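Local coordinates for conjugal transfer protein-like C-terminal domain-containing protein (Enterococcus faecalis, PDB 4EC6) that is of unknown function but, as a VirB8-like TraM protein of a Gram-positive conjugative plasmid, probably takes part in type IV secretion during plasmid transfer, at residues T84-L98 against G146-F158. Sequence-based numbering, arbitrary orientation.
Sequences TYVSEKVDISDWKAL and GFLVTTQPKLTDF
W95 lies against Q152 and P153 and makes the apolar centre of this contact. Its six-membered ring meets CB and CG of Q152, with CZ2 3.6 Å from Q152 CB. The Q152 chain is extended, with CG anti to the backbone N (chi1 175°). It therefore runs over one face of the indole, and its amide lies almost parallel to the ring, the planes 7° apart. Q152 NE2 ends above the NE1 corner of the indole. It is 3.2 Å from W95 NE1, but both atoms are donors and no hydrogen bond forms. On the opposite face, I92 CG2 sits 3.5 Å above the plane, over its centre. P153 crosses W95 at about a right angle, its CD 4.0 Å from W95 CH2, and touches Y68 of helix 54-68. Beside W95, one methyl of V90, CG2, packs on T150 O. V86 CG2 reaches CB of V149, while V86 also contacts F64 of helix 54-68. L98 CD1 meets L155 CD2 farther along the chain.

This C-terminal domain of TraM has an NTF2-like fold, as in VirB8 proteins. Here the long loop between helix 75-82 and strand 101-112 closes against strand 147-157, an outermost strand of the antiparallel sheet within this chain. The strand is interrupted around T150-P153, where W95 and V90 pack.

V86 and V149 form a single beta bridge. V149 N donates to Y85 O at 2.9 Å, close to the C=O axis. S87 N donates to V149 O in the carbonyl plane, also at 2.9 Å. The chain then turns away at S87-V90, a type I turn in which S87 OG accepts from K89 N as an ST turn. L148 CD2 lies against T84 O. At the outer end, one water donates to both T84 O and F147 O.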
loop_
_atom_site.group_PDB
_atom_site.type_symbol
_atom_site.label_atom_id
_atom_site.label_comp_id
_atom_site.label_asym_id
_atom_site.label_seq_id
_atom_site.Cartn_x
_atom_site.Cartn_y
_atom_site.Cartn_z
ATOM N N THR A 84 -7.029 21.977 4.450
ATOM C CA THR A 84 -5.599 21.969 4.773
ATOM C C THR A 84 -4.770 21.276 3.754
ATOM O O THR A 84 -3.618 21.570 3.675
ATOM C CB THR A 84 -5.254 21.315 6.117
ATOM O OG1 THR A 84 -5.836 19.995 6.184
ATOM C CG2 THR A 84 -5.760 22.157 7.278
ATOM N N TYR A 85 -5.356 20.326 3.012
ATOM C CA TYR A 85 -4.666 19.622 1.917
ATOM C C TYR A 85 -4.536 20.416 0.652
ATOM O O TYR A 85 -3.630 20.165 -0.135
ATOM C CB TYR A 85 -5.381 18.344 1.551
ATOM C CG TYR A 85 -5.376 17.377 2.653
ATOM C CD1 TYR A 85 -4.258 16.587 2.883
ATOM C CD2 TYR A 85 -6.469 17.250 3.490
ATOM C CE1 TYR A 85 -4.220 15.682 3.914
ATOM C CE2 TYR A 85 -6.416 16.368 4.554
ATOM C CZ TYR A 85 -5.282 15.591 4.746
ATOM O OH TYR A 85 -5.224 14.684 5.788
ATOM N N VAL A 86 -5.445 21.358 0.434
ATOM C CA VAL A 86 -5.389 22.159 -0.810
ATOM C C VAL A 86 -4.782 23.546 -0.672
ATOM O O VAL A 86 -5.083 24.276 0.253
ATOM C CB VAL A 86 -6.756 22.209 -1.504
ATOM C CG1 VAL A 86 -6.629 22.779 -2.897
ATOM C CG2 VAL A 86 -7.301 20.784 -1.581
ATOM N N SER A 87 -3.887 23.895 -1.589
ATOM C CA SER A 87 -3.380 25.250 -1.654
ATOM C C SER A 87 -4.539 26.258 -1.698
ATOM O O SER A 87 -5.531 26.060 -2.392
ATOM C CB SER A 87 -2.454 25.406 -2.860
ATOM O OG SER A 87 -2.241 26.752 -3.218
ATOM N N GLU A 88 -4.373 27.359 -0.956
ATOM C CA GLU A 88 -5.298 28.493 -0.982
ATOM C C GLU A 88 -5.441 29.089 -2.370
ATOM O O GLU A 88 -6.381 29.793 -2.632
ATOM C CB GLU A 88 -4.837 29.585 -0.047
ATOM C CG GLU A 88 -5.613 29.711 1.258
ATOM C CD GLU A 88 -5.501 31.111 1.933
ATOM O OE1 GLU A 88 -5.147 32.145 1.268
ATOM O OE2 GLU A 88 -5.818 31.194 3.148
ATOM N N LYS A 89 -4.500 28.833 -3.254
ATOM C CA LYS A 89 -4.595 29.373 -4.599
ATOM C C LYS A 89 -5.564 28.612 -5.462
ATOM O O LYS A 89 -5.811 29.028 -6.552
ATOM C CB LYS A 89 -3.237 29.370 -5.304
ATOM C CG LYS A 89 -2.255 30.375 -4.738
ATOM C CD LYS A 89 -0.934 30.246 -5.477
ATOM C CE LYS A 89 0.096 31.185 -4.853
ATOM N NZ LYS A 89 1.484 30.643 -4.960
ATOM N N VAL A 90 -6.071 27.475 -5.010
ATOM C CA VAL A 90 -7.059 26.753 -5.778
ATOM C C VAL A 90 -8.440 27.172 -5.289
ATOM O O VAL A 90 -8.630 27.301 -4.066
ATOM C CB VAL A 90 -6.904 25.238 -5.566
ATOM C CG1 VAL A 90 -8.069 24.485 -6.202
ATOM C CG2 VAL A 90 -5.534 24.765 -6.091
ATOM N N ASP A 91 -9.376 27.394 -6.224
ATOM C CA ASP A 91 -10.744 27.774 -5.874
ATOM C C ASP A 91 -11.475 26.477 -5.517
ATOM O O ASP A 91 -11.700 25.647 -6.382
ATOM C CB ASP A 91 -11.421 28.565 -7.030
ATOM C CG ASP A 91 -12.978 28.865 -6.791
ATOM O OD1 ASP A 91 -13.576 28.413 -5.813
ATOM O OD2 ASP A 91 -13.630 29.557 -7.621
ATOM N N ILE A 92 -11.773 26.287 -4.236
ATOM C CA ILE A 92 -12.493 25.079 -3.809
ATOM C C ILE A 92 -13.915 25.420 -3.410
ATOM O O ILE A 92 -14.647 24.568 -2.910
ATOM C CB ILE A 92 -11.826 24.269 -2.648
ATOM C CG1 ILE A 92 -11.762 25.100 -1.372
ATOM C CG2 ILE A 92 -10.452 23.748 -3.036
ATOM C CD1 ILE A 92 -11.546 24.269 -0.117
ATOM N N SER A 93 -14.316 26.662 -3.638
ATOM C CA SER A 93 -15.689 27.112 -3.259
ATOM C C SER A 93 -16.844 26.286 -3.898
ATOM O O SER A 93 -17.910 26.150 -3.303
ATOM C CB SER A 93 -15.867 28.585 -3.600
ATOM O OG SER A 93 -15.831 28.743 -5.023
ATOM N N ASP A 94 -16.625 25.731 -5.091
ATOM C CA ASP A 94 -17.639 24.859 -5.741
ATOM C C ASP A 94 -17.449 23.305 -5.632
ATOM O O ASP A 94 -18.202 22.564 -6.231
ATOM C CB ASP A 94 -17.894 25.290 -7.208
ATOM C CG ASP A 94 -18.352 26.772 -7.313
ATOM O OD1 ASP A 94 -17.815 27.527 -8.164
ATOM O OD2 ASP A 94 -19.239 27.217 -6.522
ATOM N N TRP A 95 -16.472 22.812 -4.873
ATOM C CA TRP A 95 -16.273 21.373 -4.780
ATOM C C TRP A 95 -17.354 20.837 -3.906
ATOM O O TRP A 95 -17.553 21.356 -2.837
ATOM C CB TRP A 95 -14.915 21.047 -4.178
ATOM C CG TRP A 95 -13.730 21.423 -5.050
ATOM C CD1 TRP A 95 -13.715 22.245 -6.174
ATOM C CD2 TRP A 95 -12.340 21.041 -4.865
ATOM N NE1 TRP A 95 -12.470 22.343 -6.674
ATOM C CE2 TRP A 95 -11.603 21.658 -5.939
ATOM C CE3 TRP A 95 -11.653 20.267 -3.936
ATOM C CZ2 TRP A 95 -10.241 21.512 -6.070
ATOM C CZ3 TRP A 95 -10.272 20.122 -4.085
ATOM C CH2 TRP A 95 -9.590 20.737 -5.121
ATOM N N LYS A 96 -18.050 19.800 -4.348
ATOM C CA LYS A 96 -19.009 19.093 -3.503
ATOM C C LYS A 96 -18.647 17.617 -3.404
ATOM O O LYS A 96 -17.865 17.096 -4.214
ATOM C CB LYS A 96 -20.422 19.213 -4.081
ATOM C CG LYS A 96 -21.000 20.612 -4.083
ATOM C CD LYS A 96 -22.041 20.746 -5.191
ATOM C CE LYS A 96 -22.129 22.201 -5.680
ATOM N NZ LYS A 96 -22.765 22.374 -7.030
ATOM N N ALA A 97 -19.249 16.934 -2.427
ATOM C CA ALA A 97 -19.121 15.488 -2.314
ATOM C C ALA A 97 -19.489 14.942 -3.673
ATOM O O ALA A 97 -20.397 15.449 -4.309
ATOM C CB ALA A 97 -20.042 14.947 -1.240
ATOM N N LEU A 98 -18.751 13.950 -4.155
ATOM C CA LEU A 98 -18.943 13.465 -5.511
ATOM C C LEU A 98 -19.937 12.313 -5.580
ATOM O O LEU A 98 -20.224 11.858 -6.669
ATOM C CB LEU A 98 -17.601 13.021 -6.106
ATOM C CG LEU A 98 -16.453 14.014 -6.206
ATOM C CD1 LEU A 98 -15.208 13.306 -6.693
ATOM C CD2 LEU A 98 -16.818 15.095 -7.202
ATOM N N GLY A 146 5.636 20.476 4.457
ATOM C CA GLY A 146 4.937 19.312 3.856
ATOM C C GLY A 146 4.528 19.463 2.384
ATOM O O GLY A 146 5.378 19.578 1.480
ATOM N N PHE A 147 3.212 19.436 2.131
ATOM C CA PHE A 147 2.685 19.353 0.751
ATOM C C PHE A 147 1.353 20.034 0.604
ATOM O O PHE A 147 0.604 20.126 1.568
ATOM C CB PHE A 147 2.508 17.904 0.347
ATOM C CG PHE A 147 3.748 17.097 0.489
ATOM C CD1 PHE A 147 4.734 17.164 -0.470
ATOM C CD2 PHE A 147 3.933 16.280 1.611
ATOM C CE1 PHE A 147 5.892 16.420 -0.336
ATOM C CE2 PHE A 147 5.100 15.540 1.768
ATOM C CZ PHE A 147 6.083 15.608 0.792
ATOM N N LEU A 148 1.059 20.511 -0.602
ATOM C CA LEU A 148 -0.283 20.973 -0.899
ATOM C C LEU A 148 -0.701 20.503 -2.307
ATOM O O LEU A 148 0.152 20.417 -3.206
ATOM C CB LEU A 148 -0.364 22.472 -0.788
ATOM C CG LEU A 148 -0.264 23.156 0.579
ATOM C CD1 LEU A 148 0.081 24.633 0.456
ATOM C CD2 LEU A 148 -1.562 22.967 1.342
ATOM N N VAL A 149 -1.984 20.142 -2.464
ATOM C CA VAL A 149 -2.582 19.898 -3.769
ATOM C C VAL A 149 -2.755 21.262 -4.485
ATOM O O VAL A 149 -3.192 22.226 -3.855
ATOM C CB VAL A 149 -3.981 19.223 -3.625
ATOM C CG1 VAL A 149 -4.704 19.156 -4.952
ATOM C CG2 VAL A 149 -3.873 17.841 -2.992
ATOM N N THR A 150 -2.459 21.337 -5.782
ATOM C CA THR A 150 -2.516 22.586 -6.486
ATOM C C THR A 150 -3.365 22.582 -7.760
ATOM O O THR A 150 -3.372 23.557 -8.490
ATOM C CB THR A 150 -1.096 23.067 -6.875
ATOM O OG1 THR A 150 -0.451 22.067 -7.690
ATOM C CG2 THR A 150 -0.251 23.320 -5.675
ATOM N N THR A 151 -4.022 21.484 -8.102
ATOM C CA THR A 151 -5.004 21.507 -9.201
ATOM C C THR A 151 -6.242 20.751 -8.733
ATOM O O THR A 151 -6.195 20.022 -7.747
ATOM C CB THR A 151 -4.499 20.819 -10.454
ATOM O OG1 THR A 151 -4.097 19.491 -10.105
ATOM C CG2 THR A 151 -3.340 21.547 -11.041
ATOM N N GLN A 152 -7.356 20.925 -9.417
ATOM C CA GLN A 152 -8.522 20.143 -9.054
ATOM C C GLN A 152 -8.309 18.729 -9.647
ATOM O O GLN A 152 -7.904 18.638 -10.767
ATOM C CB GLN A 152 -9.774 20.787 -9.608
ATOM C CG GLN A 152 -10.959 19.886 -9.326
ATOM C CD GLN A 152 -12.241 20.463 -9.780
ATOM O OE1 GLN A 152 -12.300 21.066 -10.837
ATOM N NE2 GLN A 152 -13.295 20.285 -8.987
ATOM N N PRO A 153 -8.517 17.640 -8.875
ATOM C CA PRO A 153 -8.216 16.298 -9.399
ATOM C C PRO A 153 -9.039 15.956 -10.643
ATOM O O PRO A 153 -10.212 16.291 -10.683
ATOM C CB PRO A 153 -8.608 15.393 -8.233
ATOM C CG PRO A 153 -8.437 16.226 -7.028
ATOM C CD PRO A 153 -8.901 17.585 -7.446
ATOM N N LYS A 154 -8.418 15.356 -11.662
ATOM C CA LYS A 154 -9.136 14.760 -12.824
ATOM C C LYS A 154 -9.371 13.266 -12.636
ATOM O O LYS A 154 -8.463 12.464 -12.366
ATOM C CB LYS A 154 -8.415 14.945 -14.177
ATOM C CG LYS A 154 -8.057 16.375 -14.605
ATOM C CD LYS A 154 -8.984 17.375 -13.904
ATOM C CE LYS A 154 -8.942 18.794 -14.479
ATOM N NZ LYS A 154 -10.224 19.459 -14.075
ATOM N N LEU A 155 -10.617 12.888 -12.787
ATOM C CA LEU A 155 -11.021 11.519 -12.648
ATOM C C LEU A 155 -11.324 11.020 -14.059
ATOM O O LEU A 155 -12.015 11.685 -14.770
ATOM C CB LEU A 155 -12.266 11.526 -11.792
ATOM C CG LEU A 155 -12.631 10.419 -10.864
ATOM C CD1 LEU A 155 -11.379 9.835 -10.192
ATOM C CD2 LEU A 155 -13.598 11.066 -9.883
ATOM N N THR A 156 -10.791 9.873 -14.488
ATOM C CA THR A 156 -11.059 9.383 -15.833
ATOM C C THR A 156 -11.186 7.889 -15.795
ATOM O O THR A 156 -10.627 7.248 -14.920
ATOM C CB THR A 156 -9.910 9.707 -16.804
ATOM O OG1 THR A 156 -8.678 9.218 -16.266
ATOM C CG2 THR A 156 -9.781 11.212 -17.050
ATOM N N ASP A 157 -11.899 7.320 -16.766
ATOM C CA ASP A 157 -12.056 5.859 -16.853
ATOM C C ASP A 157 -10.717 5.227 -17.217
ATOM O O ASP A 157 -9.897 5.857 -17.839
ATOM C CB ASP A 157 -13.092 5.515 -17.907
ATOM C CG ASP A 157 -14.534 5.728 -17.431
ATOM O OD1 ASP A 157 -14.784 6.220 -16.288
ATOM O OD2 ASP A 157 -15.426 5.394 -18.246
ATOM N N PHE A 158 -10.482 3.994 -16.808
ATOM C CA PHE A 158 -9.187 3.406 -16.957
ATOM C C PHE A 158 -9.312 1.913 -17.171
ATOM O O PHE A 158 -10.212 1.272 -16.635
ATOM C CB PHE A 158 -8.303 3.670 -15.700
ATOM C CG PHE A 158 -6.974 2.942 -15.745
ATOM C CD1 PHE A 158 -5.836 3.533 -16.335
ATOM C CD2 PHE A 158 -6.862 1.629 -15.258
ATOM C CE1 PHE A 158 -4.622 2.838 -16.408
ATOM C CE2 PHE A 158 -5.642 0.949 -15.318
ATOM C CZ PHE A 158 -4.516 1.563 -15.895
HETATM O O HOH W 1 -1.405 19.997 3.828
#